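Local coordinates for GGDEF and EAL domain-containing protein (Vibrio cholerae O1 str. 2010EL-1786, PDB 6PWK), which binds c-di-GMP as a receptor and probably uses that signal to control large adhesins, and with them cell adhesion and biofilm formation, at residues R28-S33 with S88-S93; I82-I87 with P102-T107; P281-W286 with A318-A323; L300-I305 with R350-K355. All coordinates share one frame; numbering follows the deposited sequence.

How the contacts relate
Contacts 1 and 2 lie in the GGDEF domain, contacts 3 and 4 in the EAL domain. The first pair share a β-hairpin: contact 1, partly buried, packs strand 88-90 against helix 28-41 and reaches a bound c-di-GMP, whereas contact 2 is apolar packing at the surface, near the hairpin's open end. Their centres are about 16 Å apart. Contacts 3 and 4 are both buried and touch each other, Phe320 and Cys321 packing on Ile305. Yet their chemistry differs: contact 3 joins two outer helices of the barrel through hydrocarbon and aromatic groups, while contact 4 sets charged and polar side chains inside it, beside a magnesium ion.

Contact 1. Residues R28-S33 with S88-S93; sequences RAYYMS and SIARIS. With C2E (9,9'-[(2R,3R,3aS,5S,7aR,9R,10R,10aS,12S,14aR)-3,5,10,12-tetrahydroxy-5,12-dioxidooctahydro-2H,7H-difuro[3,2-d:3',2'-j][1,3,7,9,2,8]tetraoxadiphosphacyclododecine-2,9-diyl]bis(2-amino-1,9-dihydro-6H-purin-6-one)), chain D.
Arg28 stretches alongside Ile92 so that its guanidinium edge meets both the protein backbone and the nucleotide. The chain is extended from CG to NE, with CG anti to the backbone N (chi1 -178°), and the guanidinium then turns across it, bringing NH1 to Ile92 O (2.8 Å). Ile92 O lies near the guanidinium plane, while NH1 stands 38° out of the carbonyl plane. NH1 also binds O61 of c-di-GMP at 2.8 Å, and NH2 reaches N71 at 3.0 Å, a two-pronged grip on the Hoogsteen edge of guanine for which arginine is well shaped. Met32 CE rests over one guanidinium face. In this GGDEF domain, strands 88-90 and 96-102 form the hairpin whose turn normally bears the signature; here it reads STYEF, and its Glu96 also binds the ligand. Behind the arginine, helix 28-41 packs through two tyrosines turned differently. Tyr31 offers a ring face to Ile92 CG2, a CH-pi contact 3.8 Å from the centroid, while Tyr30 brings its ring edge to Ala90 CB (3.7 Å). Alanine's small methyl touches both rings, with Tyr31 CD1 3.6 Å away. Arg91 turns from the helix and pairs with Asp20.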
# COMPACT_ATOMS: atom_id res chain seq x y z
N ARG A 28 -8.83 -13.32 -16.03
CA ARG A 28 -9.71 -13.84 -14.99
C ARG A 28 -11.09 -14.17 -15.55
O ARG A 28 -11.68 -15.20 -15.19
CB ARG A 28 -9.82 -12.83 -13.85
CG ARG A 28 -10.68 -13.30 -12.69
CD ARG A 28 -10.75 -12.25 -11.59
NE ARG A 28 -11.54 -12.71 -10.46
CZ ARG A 28 -11.06 -13.47 -9.47
NH1 ARG A 28 -9.79 -13.84 -9.49
NH2 ARG A 28 -11.85 -13.85 -8.48
N ALA A 29 -11.61 -13.33 -16.44
CA ALA A 29 -12.93 -13.58 -17.02
C ALA A 29 -12.92 -14.85 -17.86
O ALA A 29 -13.90 -15.60 -17.87
CB ALA A 29 -13.38 -12.38 -17.85
N TYR A 30 -11.83 -15.10 -18.58
CA TYR A 30 -11.68 -16.35 -19.31
C TYR A 30 -11.72 -17.54 -18.36
O TYR A 30 -12.33 -18.58 -18.67
CB TYR A 30 -10.38 -16.35 -20.11
CG TYR A 30 -9.90 -17.72 -20.55
CD1 TYR A 30 -10.31 -18.27 -21.76
CD2 TYR A 30 -9.02 -18.46 -19.76
CE1 TYR A 30 -9.86 -19.52 -22.17
CE2 TYR A 30 -8.58 -19.70 -20.16
CZ TYR A 30 -9.00 -20.23 -21.36
OH TYR A 30 -8.56 -21.47 -21.76
N TYR A 31 -11.08 -17.41 -17.20
CA TYR A 31 -11.03 -18.52 -16.25
C TYR A 31 -12.41 -18.85 -15.71
O TYR A 31 -12.78 -20.03 -15.61
CB TYR A 31 -10.08 -18.18 -15.11
CG TYR A 31 -9.77 -19.36 -14.23
CD1 TYR A 31 -8.84 -20.31 -14.63
CD2 TYR A 31 -10.41 -19.53 -13.01
CE1 TYR A 31 -8.56 -21.40 -13.84
CE2 TYR A 31 -10.13 -20.61 -12.21
CZ TYR A 31 -9.20 -21.54 -12.63
OH TYR A 31 -8.91 -22.63 -11.84
N MET A 32 -13.19 -17.83 -15.35
CA MET A 32 -14.53 -18.08 -14.82
C MET A 32 -15.44 -18.70 -15.88
O MET A 32 -16.28 -19.55 -15.57
CB MET A 32 -15.13 -16.78 -14.29
CG MET A 32 -14.24 -16.08 -13.27
SD MET A 32 -13.88 -17.12 -11.85
CE MET A 32 -12.39 -16.35 -11.23
N SER A 33 -15.28 -18.28 -17.14
CA SER A 33 -16.06 -18.87 -18.22
C SER A 33 -15.71 -20.34 -18.41
O SER A 33 -16.60 -21.20 -18.48
CB SER A 33 -15.85 -18.09 -19.52
OG SER A 33 -16.36 -18.81 -20.63
N SER A 88 -7.30 -25.65 -19.04
CA SER A 88 -7.43 -24.21 -18.99
C SER A 88 -6.32 -23.65 -18.10
O SER A 88 -6.18 -24.07 -16.94
CB SER A 88 -8.80 -23.80 -18.46
OG SER A 88 -9.84 -24.42 -19.20
N ILE A 89 -5.52 -22.74 -18.64
CA ILE A 89 -4.49 -22.04 -17.89
C ILE A 89 -4.76 -20.55 -18.03
O ILE A 89 -4.79 -20.03 -19.15
CB ILE A 89 -3.07 -22.40 -18.37
CG1 ILE A 89 -2.85 -23.91 -18.31
CG2 ILE A 89 -2.03 -21.67 -17.53
CD1 ILE A 89 -1.45 -24.33 -18.68
N ALA A 90 -4.95 -19.88 -16.90
CA ALA A 90 -5.31 -18.47 -16.91
C ALA A 90 -4.59 -17.74 -15.79
O ALA A 90 -4.10 -18.35 -14.83
CB ALA A 90 -6.83 -18.28 -16.77
N ARG A 91 -4.52 -16.42 -15.93
CA ARG A 91 -3.95 -15.54 -14.91
C ARG A 91 -5.12 -14.87 -14.20
O ARG A 91 -5.67 -13.87 -14.67
CB ARG A 91 -3.02 -14.52 -15.54
CG ARG A 91 -2.26 -13.67 -14.54
CD ARG A 91 -1.45 -12.59 -15.25
NE ARG A 91 -0.82 -11.67 -14.31
CZ ARG A 91 -0.36 -10.47 -14.65
NH1 ARG A 91 -0.46 -10.05 -15.90
NH2 ARG A 91 0.21 -9.69 -13.74
N ILE A 92 -5.52 -15.44 -13.05
CA ILE A 92 -6.74 -15.02 -12.38
C ILE A 92 -6.54 -13.79 -11.50
O ILE A 92 -7.53 -13.17 -11.09
CB ILE A 92 -7.31 -16.17 -11.54
CG1 ILE A 92 -6.40 -16.47 -10.35
CG2 ILE A 92 -7.48 -17.42 -12.40
CD1 ILE A 92 -6.86 -17.65 -9.52
N SER A 93 -5.30 -13.43 -11.19
CA SER A 93 -5.01 -12.24 -10.41
C SER A 93 -3.59 -11.79 -10.74
O SER A 93 -2.95 -12.33 -11.65
CB SER A 93 -5.20 -12.50 -8.91
OG SER A 93 -4.03 -12.19 -8.19
P1 C2E D . -13.72 -13.59 -0.28
O2P C2E D . -12.53 -12.67 -0.39
O1P C2E D . -14.26 -13.31 1.10
O5' C2E D . -14.98 -13.16 -1.23
C5' C2E D . -16.27 -13.56 -0.88
C4' C2E D . -17.12 -12.98 -2.03
O4' C2E D . -16.98 -11.68 -2.05
C3' C2E D . -16.39 -13.38 -3.32
O3' C2E D . -16.79 -14.58 -3.79
C2' C2E D . -16.72 -12.25 -4.32
O2' C2E D . -17.89 -12.63 -5.16
C1' C2E D . -17.11 -11.24 -3.59
N9 C2E D . -16.40 -10.02 -3.89
C8 C2E D . -15.29 -10.39 -3.20
N7 C2E D . -14.40 -9.37 -3.34
C5 C2E D . -14.96 -8.40 -4.07
C6 C2E D . -14.48 -7.02 -4.58
O6 C2E D . -13.40 -6.59 -4.32
N1 C2E D . -15.34 -6.19 -5.38
C2 C2E D . -16.67 -6.64 -5.73
N2 C2E D . -17.62 -5.89 -6.54
N3 C2E D . -17.09 -7.95 -5.24
C4 C2E D . -16.20 -8.82 -4.41
P11 C2E D . -15.80 -15.15 -5.00
O21 C2E D . -15.35 -14.20 -6.08
O11 C2E D . -16.63 -16.17 -5.75
O5A C2E D . -14.65 -16.04 -4.20
C5A C2E D . -14.99 -16.48 -2.92
C4A C2E D . -13.76 -16.93 -2.24
O4A C2E D . -12.96 -17.53 -3.08
C3A C2E D . -12.94 -15.57 -1.69
O3A C2E D . -13.38 -15.20 -0.30
C2A C2E D . -11.76 -15.87 -1.67
O2A C2E D . -11.45 -16.53 -0.36
C1A C2E D . -11.59 -16.90 -2.91
N91 C2E D . -11.20 -16.30 -4.01
C81 C2E D . -11.94 -15.74 -4.99
N71 C2E D . -11.08 -15.27 -5.91
C51 C2E D . -9.84 -15.54 -5.50
C61 C2E D . -8.47 -15.25 -6.11
O61 C2E D . -8.43 -14.69 -7.14
N11 C2E D . -7.26 -15.65 -5.47
C21 C2E D . -7.32 -16.34 -4.21
N21 C2E D . -6.09 -16.75 -3.53
N31 C2E D . -8.64 -16.61 -3.63
C41 C2E D . -9.90 -16.19 -4.31

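Contact 2. Residues I82-I87 with P102-T107; sequences ITIKDI and PNMDET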
# COMPACT_ATOMS: atom_id res chain seq x y z
N ILE A 82 3.17 -29.41 -19.65
CA ILE A 82 1.95 -29.89 -19.01
C ILE A 82 0.75 -29.69 -19.93
O ILE A 82 -0.23 -29.03 -19.56
CB ILE A 82 1.76 -29.18 -17.65
CG1 ILE A 82 3.09 -29.11 -16.90
CG2 ILE A 82 0.75 -29.91 -16.79
CD1 ILE A 82 3.18 -27.95 -15.94
N THR A 83 0.81 -30.26 -21.13
CA THR A 83 -0.24 -30.12 -22.13
C THR A 83 -1.13 -31.35 -22.11
O THR A 83 -0.67 -32.45 -22.43
CB THR A 83 0.34 -29.90 -23.53
OG1 THR A 83 1.01 -31.10 -23.96
CG2 THR A 83 1.34 -28.75 -23.52
N ILE A 84 -2.39 -31.17 -21.70
CA ILE A 84 -3.39 -32.23 -21.67
C ILE A 84 -4.68 -31.66 -22.26
O ILE A 84 -4.80 -30.46 -22.50
CB ILE A 84 -3.60 -32.79 -20.24
CG1 ILE A 84 -2.26 -33.14 -19.59
CG2 ILE A 84 -4.47 -34.04 -20.23
CD1 ILE A 84 -2.37 -33.89 -18.29
N LYS A 85 -5.64 -32.55 -22.52
CA LYS A 85 -6.91 -32.15 -23.10
C LYS A 85 -7.71 -31.26 -22.15
O LYS A 85 -7.66 -31.43 -20.92
CB LYS A 85 -7.74 -33.38 -23.46
CG LYS A 85 -6.96 -34.47 -24.17
CD LYS A 85 -7.75 -35.77 -24.20
CE LYS A 85 -6.96 -36.88 -24.87
NZ LYS A 85 -7.69 -38.18 -24.83
N ASP A 86 -8.45 -30.31 -22.73
CA ASP A 86 -9.35 -29.41 -22.01
C ASP A 86 -8.65 -28.64 -20.89
O ASP A 86 -9.30 -28.20 -19.93
CB ASP A 86 -10.56 -30.16 -21.45
CG ASP A 86 -11.68 -30.31 -22.46
OD1 ASP A 86 -11.57 -29.72 -23.57
OD2 ASP A 86 -12.67 -31.00 -22.16
N ILE A 87 -7.34 -28.46 -20.98
CA ILE A 87 -6.59 -27.80 -19.92
C ILE A 87 -6.74 -26.29 -20.07
O ILE A 87 -6.35 -25.71 -21.09
CB ILE A 87 -5.11 -28.21 -19.95
CG1 ILE A 87 -4.95 -29.65 -19.49
CG2 ILE A 87 -4.27 -27.28 -19.07
CD1 ILE A 87 -5.54 -29.92 -18.13
N PRO A 102 -9.76 -31.08 -16.35
CA PRO A 102 -10.93 -31.96 -16.39
C PRO A 102 -10.53 -33.41 -16.66
O PRO A 102 -9.49 -33.71 -17.24
CB PRO A 102 -11.75 -31.40 -17.56
CG PRO A 102 -11.15 -30.05 -17.87
CD PRO A 102 -9.71 -30.17 -17.51
N ASN A 103 -11.42 -34.30 -16.21
CA ASN A 103 -11.27 -35.74 -16.41
C ASN A 103 -9.98 -36.27 -15.80
O ASN A 103 -9.28 -37.10 -16.39
CB ASN A 103 -11.35 -36.10 -17.90
CG ASN A 103 -12.48 -35.38 -18.61
OD1 ASN A 103 -12.28 -34.75 -19.65
ND2 ASN A 103 -13.68 -35.47 -18.05
N MET A 104 -9.66 -35.80 -14.60
CA MET A 104 -8.49 -36.26 -13.86
C MET A 104 -8.88 -36.51 -12.41
O MET A 104 -9.48 -35.65 -11.77
CB MET A 104 -7.34 -35.25 -13.92
CG MET A 104 -6.89 -34.90 -15.33
SD MET A 104 -5.13 -34.51 -15.43
CE MET A 104 -4.48 -36.05 -16.07
N ASP A 105 -8.53 -37.69 -11.89
CA ASP A 105 -8.79 -38.01 -10.50
C ASP A 105 -7.62 -37.50 -9.65
O ASP A 105 -6.74 -36.79 -10.13
CB ASP A 105 -9.04 -39.51 -10.33
CG ASP A 105 -7.80 -40.34 -10.55
OD1 ASP A 105 -6.90 -39.90 -11.30
OD2 ASP A 105 -7.72 -41.45 -9.98
N GLU A 106 -7.61 -37.89 -8.37
CA GLU A 106 -6.68 -37.28 -7.42
C GLU A 106 -5.23 -37.59 -7.77
O GLU A 106 -4.37 -36.70 -7.72
CB GLU A 106 -7.01 -37.74 -5.99
CG GLU A 106 -6.98 -39.25 -5.75
CD GLU A 106 -8.15 -39.97 -6.39
OE1 GLU A 106 -8.13 -41.22 -6.42
OE2 GLU A 106 -9.09 -39.29 -6.86
N THR A 107 -4.93 -38.84 -8.13
CA THR A 107 -3.55 -39.20 -8.43
C THR A 107 -3.05 -38.52 -9.70
O THR A 107 -1.88 -38.13 -9.78
CB THR A 107 -3.42 -40.72 -8.56
OG1 THR A 107 -3.96 -41.35 -7.39
CG2 THR A 107 -1.96 -41.13 -8.71
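Pro102 is the hub of this packing, its ring set against the backbone and CB of Asp86. Pro102 CG lies 3.6 Å from Asp86 CB, and the neighbouring CD of the ring faces the Asp86 carbonyl. A compact ring with no N-H suits this place, where it meets a peptide group through carbon atoms. Asp86 is the third residue of a type II turn running from Ile84 to Ile87, and its positive phi (55°) is a conformation that aspartate adopts more readily than β-branched residues do. The turn presents Asp86 CB to the proline, and Ile87, the last residue of the turn, brings its CD1 to 4.2 Å from Pro102 CD. Met104 makes the second patch: its flexible chain, bent at chi2 and chi3, reaches toward Ile84 and the two meet tip to tip, Met104 CE 3.7 Å from Ile84 CD1. Met104 also packs on Leu109 of helix 106-118, for which Asp105 supplies the N-cap. Thus a thin, largely carbon-lined seam packs across the open end of the GGDEF domain's β-hairpin of strands 88-90 and 96-102, between the turn before strand 88-90 and the residues from the end of strand 96-102 to helix 106-118.

Contact 3. Residues P281-W286 with A318-A323; sequences PSFIRW and ALFCNA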
# COMPACT_ATOMS: atom_id res chain seq x y z
N PRO A 281 0.71 1.00 10.66
CA PRO A 281 1.24 2.00 11.60
C PRO A 281 0.37 2.22 12.83
O PRO A 281 0.89 2.62 13.88
CB PRO A 281 1.33 3.27 10.73
CG PRO A 281 0.36 3.04 9.62
CD PRO A 281 0.42 1.57 9.34
N SER A 282 -0.94 1.98 12.73
CA SER A 282 -1.79 2.05 13.91
C SER A 282 -1.41 0.99 14.93
O SER A 282 -1.50 1.22 16.14
CB SER A 282 -3.26 1.92 13.51
OG SER A 282 -3.47 0.74 12.75
N PHE A 283 -0.99 -0.18 14.45
CA PHE A 283 -0.52 -1.23 15.36
C PHE A 283 0.79 -0.85 16.02
O PHE A 283 1.04 -1.22 17.18
CB PHE A 283 -0.39 -2.55 14.60
CG PHE A 283 0.08 -3.70 15.44
CD1 PHE A 283 -0.75 -4.26 16.39
CD2 PHE A 283 1.35 -4.22 15.27
CE1 PHE A 283 -0.32 -5.33 17.16
CE2 PHE A 283 1.79 -5.28 16.04
CZ PHE A 283 0.95 -5.84 16.98
N ILE A 284 1.66 -0.12 15.31
CA ILE A 284 2.93 0.30 15.90
C ILE A 284 2.69 1.35 16.98
O ILE A 284 3.37 1.35 18.02
CB ILE A 284 3.88 0.82 14.80
CG1 ILE A 284 4.08 -0.26 13.73
CG2 ILE A 284 5.22 1.22 15.40
CD1 ILE A 284 5.07 0.13 12.66
N ARG A 285 1.73 2.25 16.77
CA ARG A 285 1.34 3.17 17.83
C ARG A 285 0.67 2.44 18.98
O ARG A 285 0.89 2.76 20.15
CB ARG A 285 0.41 4.25 17.28
CG ARG A 285 1.06 5.29 16.39
CD ARG A 285 0.05 6.36 16.01
NE ARG A 285 -0.36 7.16 17.17
CZ ARG A 285 -1.45 7.92 17.21
NH1 ARG A 285 -2.25 7.98 16.16
NH2 ARG A 285 -1.73 8.61 18.30
N TRP A 286 -0.18 1.45 18.65
CA TRP A 286 -0.90 0.71 19.68
C TRP A 286 0.05 0.01 20.64
O TRP A 286 -0.18 0.01 21.86
CB TRP A 286 -1.84 -0.30 19.01
CG TRP A 286 -2.72 -1.06 19.95
CD1 TRP A 286 -4.00 -0.74 20.32
CD2 TRP A 286 -2.40 -2.28 20.64
NE1 TRP A 286 -4.49 -1.69 21.19
CE2 TRP A 286 -3.52 -2.64 21.40
CE3 TRP A 286 -1.26 -3.09 20.68
CZ2 TRP A 286 -3.55 -3.78 22.20
CZ3 TRP A 286 -1.29 -4.23 21.47
CH2 TRP A 286 -2.43 -4.56 22.22
N ALA A 318 11.59 -2.17 11.97
CA ALA A 318 12.44 -1.39 12.86
C ALA A 318 11.62 -0.41 13.69
O ALA A 318 11.94 -0.16 14.86
CB ALA A 318 13.51 -0.65 12.05
N LEU A 319 10.56 0.15 13.11
CA LEU A 319 9.67 1.00 13.89
C LEU A 319 8.96 0.21 14.98
O LEU A 319 8.79 0.69 16.10
CB LEU A 319 8.65 1.68 12.98
CG LEU A 319 9.20 2.67 11.94
CD1 LEU A 319 8.07 3.31 11.15
CD2 LEU A 319 10.07 3.73 12.61
N PHE A 320 8.56 -1.03 14.67
CA PHE A 320 7.94 -1.88 15.68
C PHE A 320 8.95 -2.30 16.73
O PHE A 320 8.64 -2.28 17.93
CB PHE A 320 7.31 -3.10 15.01
CG PHE A 320 6.70 -4.07 15.98
CD1 PHE A 320 5.43 -3.84 16.50
CD2 PHE A 320 7.38 -5.21 16.37
CE1 PHE A 320 4.87 -4.73 17.40
CE2 PHE A 320 6.82 -6.10 17.27
CZ PHE A 320 5.56 -5.86 17.78
N CYS A 321 10.16 -2.67 16.31
CA CYS A 321 11.17 -3.11 17.26
C CYS A 321 11.58 -1.98 18.20
O CYS A 321 11.82 -2.21 19.39
CB CYS A 321 12.39 -3.65 16.52
SG CYS A 321 12.11 -5.24 15.69
N ASN A 322 11.67 -0.75 17.69
CA ASN A 322 12.00 0.38 18.54
C ASN A 322 10.92 0.61 19.59
O ASN A 322 11.22 0.81 20.77
CB ASN A 322 12.20 1.64 17.69
CG ASN A 322 13.48 1.59 16.87
OD1 ASN A 322 14.39 0.83 17.18
ND2 ASN A 322 13.54 2.41 15.83
N ALA A 323 9.65 0.59 19.17
CA ALA A 323 8.55 0.76 20.11
C ALA A 323 8.56 -0.33 21.17
O ALA A 323 8.27 -0.07 22.35
CB ALA A 323 7.22 0.77 19.37
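The carbonyl oxygen of Ile284 accepts a hydrogen bond from the hydroxyl of Ser288, one turn further along its helix, and lies against the methyl of Ala323, with Ile284 O 4.1 Å from Ala323 CB. On the facing helix, Leu319 O takes the helical bond from Ala323 N (3.2 Å) and has Ile284 CG2 beside it at 3.7 Å. Ile284 is thus fitted against the opposing backbone. With CG1 beside its own backbone N (chi1 -56°), the two branches part: CG2 presses on the Leu319 carbonyl, while CD1 crosses to Leu319 CB at 3.9 Å. A β-branched residue can touch Leu319, Phe320 and Ala323 at once, and the small Ala323 lets the Ile284 backbone come near. Arg285, turned from the contact, forms a salt bridge with Glu348 of the second subunit. Beside Ile284, Phe283 and Phe320 both hold CG anti to the backbone N. Because these helical segments run almost parallel, 12° apart with axes separated by 9.4 Å, the like rotamers leave the ring planes nearly parallel, at 9°. They meet rim to rim, Phe283 CE2 to Phe320 CE1, without either ring lying over the other's face. Both helices belong to the outer layer of the EAL domain's β/α barrel, helix 281-292 preceding strand 301-305 in the chain and helix 314-326 following it. Phe320 continues inward onto Ile305 of that strand, and Phe283 reaches helix 245-261.

Contact 4. Residues L300-I305 with R350-K355; sequences LLHFEI and RPKYVK. With MG (magnesium ion), chain E.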
# COMPACT_ATOMS: atom_id res chain seq x y z
N LEU A 300 8.76 -9.23 30.64
CA LEU A 300 8.36 -10.62 30.47
C LEU A 300 7.70 -10.88 29.12
O LEU A 300 7.05 -11.92 28.95
CB LEU A 300 7.43 -11.04 31.61
CG LEU A 300 7.98 -10.98 33.03
CD1 LEU A 300 6.87 -11.21 34.05
CD2 LEU A 300 9.09 -11.99 33.22
N LEU A 301 7.85 -9.97 28.17
CA LEU A 301 7.21 -10.09 26.86
C LEU A 301 8.28 -10.18 25.78
O LEU A 301 9.08 -9.26 25.61
CB LEU A 301 6.28 -8.90 26.59
CG LEU A 301 4.95 -8.87 27.33
CD1 LEU A 301 4.22 -7.56 27.06
CD2 LEU A 301 4.08 -10.05 26.94
N HIS A 302 8.28 -11.29 25.05
CA HIS A 302 9.10 -11.47 23.86
C HIS A 302 8.19 -11.48 22.64
O HIS A 302 7.24 -12.28 22.58
CB HIS A 302 9.91 -12.76 23.93
CG HIS A 302 10.99 -12.75 24.97
ND1 HIS A 302 11.87 -13.80 25.14
CD2 HIS A 302 11.33 -11.82 25.89
CE1 HIS A 302 12.71 -13.51 26.12
NE2 HIS A 302 12.40 -12.31 26.60
N PHE A 303 8.45 -10.60 21.69
CA PHE A 303 7.65 -10.52 20.47
C PHE A 303 8.35 -11.30 19.36
O PHE A 303 9.45 -10.94 18.94
CB PHE A 303 7.43 -9.06 20.06
CG PHE A 303 6.47 -8.33 20.96
CD1 PHE A 303 5.11 -8.45 20.79
CD2 PHE A 303 6.95 -7.53 21.99
CE1 PHE A 303 4.23 -7.79 21.62
CE2 PHE A 303 6.07 -6.85 22.82
CZ PHE A 303 4.71 -6.98 22.64
N GLU A 304 7.70 -12.37 18.90
CA GLU A 304 8.27 -13.24 17.88
C GLU A 304 7.88 -12.71 16.51
O GLU A 304 6.71 -12.74 16.13
CB GLU A 304 7.80 -14.68 18.08
CG GLU A 304 8.79 -15.72 17.60
CD GLU A 304 8.73 -17.00 18.41
OE1 GLU A 304 8.04 -17.95 17.99
OE2 GLU A 304 9.38 -17.06 19.48
N ILE A 305 8.87 -12.22 15.77
CA ILE A 305 8.66 -11.57 14.48
C ILE A 305 9.16 -12.50 13.38
O ILE A 305 10.29 -12.99 13.47
CB ILE A 305 9.38 -10.21 14.40
CG1 ILE A 305 8.89 -9.29 15.52
CG2 ILE A 305 9.18 -9.57 13.05
CD1 ILE A 305 9.65 -7.99 15.63
N ARG A 350 19.94 -6.84 15.77
CA ARG A 350 20.39 -7.45 17.02
C ARG A 350 19.22 -8.03 17.82
O ARG A 350 18.90 -7.53 18.90
CB ARG A 350 21.14 -6.44 17.88
CG ARG A 350 22.45 -5.93 17.30
CD ARG A 350 23.58 -6.91 17.53
NE ARG A 350 24.87 -6.23 17.54
CZ ARG A 350 25.57 -5.93 16.45
NH1 ARG A 350 25.09 -6.24 15.25
NH2 ARG A 350 26.74 -5.32 16.56
N PRO A 351 18.56 -9.07 17.33
CA PRO A 351 17.44 -9.66 18.08
C PRO A 351 17.94 -10.33 19.35
O PRO A 351 19.09 -10.74 19.47
CB PRO A 351 16.84 -10.67 17.10
CG PRO A 351 17.97 -11.05 16.22
CD PRO A 351 18.82 -9.81 16.07
N LYS A 352 17.02 -10.44 20.32
CA LYS A 352 17.36 -11.12 21.57
C LYS A 352 17.61 -12.60 21.34
O LYS A 352 18.49 -13.20 21.98
CB LYS A 352 16.24 -10.92 22.59
CG LYS A 352 16.54 -11.51 23.97
CD LYS A 352 15.41 -11.24 24.94
CE LYS A 352 15.81 -11.59 26.36
NZ LYS A 352 14.76 -11.21 27.35
N TYR A 353 16.87 -13.21 20.42
CA TYR A 353 17.03 -14.63 20.11
C TYR A 353 16.71 -14.86 18.64
O TYR A 353 16.17 -13.99 17.96
CB TYR A 353 16.15 -15.50 21.00
CG TYR A 353 14.66 -15.29 20.80
CD1 TYR A 353 13.96 -16.03 19.86
CD2 TYR A 353 13.97 -14.34 21.54
CE1 TYR A 353 12.60 -15.84 19.67
CE2 TYR A 353 12.62 -14.14 21.36
CZ TYR A 353 11.94 -14.89 20.43
OH TYR A 353 10.59 -14.70 20.24
N VAL A 354 17.05 -16.05 18.17
CA VAL A 354 16.66 -16.52 16.85
C VAL A 354 16.10 -17.93 17.01
O VAL A 354 16.78 -18.82 17.52
CB VAL A 354 17.83 -16.50 15.85
CG1 VAL A 354 18.14 -15.07 15.44
CG2 VAL A 354 19.07 -17.15 16.44
N LYS A 355 14.85 -18.12 16.59
CA LYS A 355 14.22 -19.43 16.60
C LYS A 355 14.35 -20.03 15.20
O LYS A 355 13.83 -19.46 14.24
CB LYS A 355 12.75 -19.33 17.02
CG LYS A 355 12.14 -20.66 17.44
CD LYS A 355 10.84 -20.44 18.20
CE LYS A 355 11.07 -19.63 19.47
NZ LYS A 355 9.82 -19.50 20.28
MG MG E . 6.77 -18.69 16.41
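His302 and Lys352 oppose each other with CA atoms 8.6 Å apart, and Glu304 and Lys355 do so two and three residues on, because strands 301-305 and 353-356 are separated by strand 330-336, the parallel strand between them. Long side chains bridge that gap. Lys352, fully extended, crosses the imidazole at about a right angle and gives a hydrogen bond from NZ to His302 NE2 (2.7 Å), arriving 32° out of the ring plane. Glu304 OE2 receives two donors: Tyr353 OH at 2.8 Å on its anti lone pair, and Lys355 NZ at 2.6 Å on the syn side, in a salt bridge. These strands form part of the EAL domain's β/α barrel, and the buried polar groups line its interior near the c-di-GMP site. Tyrosine suits its position because the stiff ring carries the hydroxyl to the carboxylate while CE2 packs by His302 ND1 (3.9 Å); carboxylate and ring stand 75° apart. Fixing OE2 in this way leaves Glu304 OE1 turned to the magnesium ion, which it binds at 2.2 Å together with Glu218, Asn272 and Asp334. Lys355 NZ also pairs with Glu218, a second charge that ties it to the metal site.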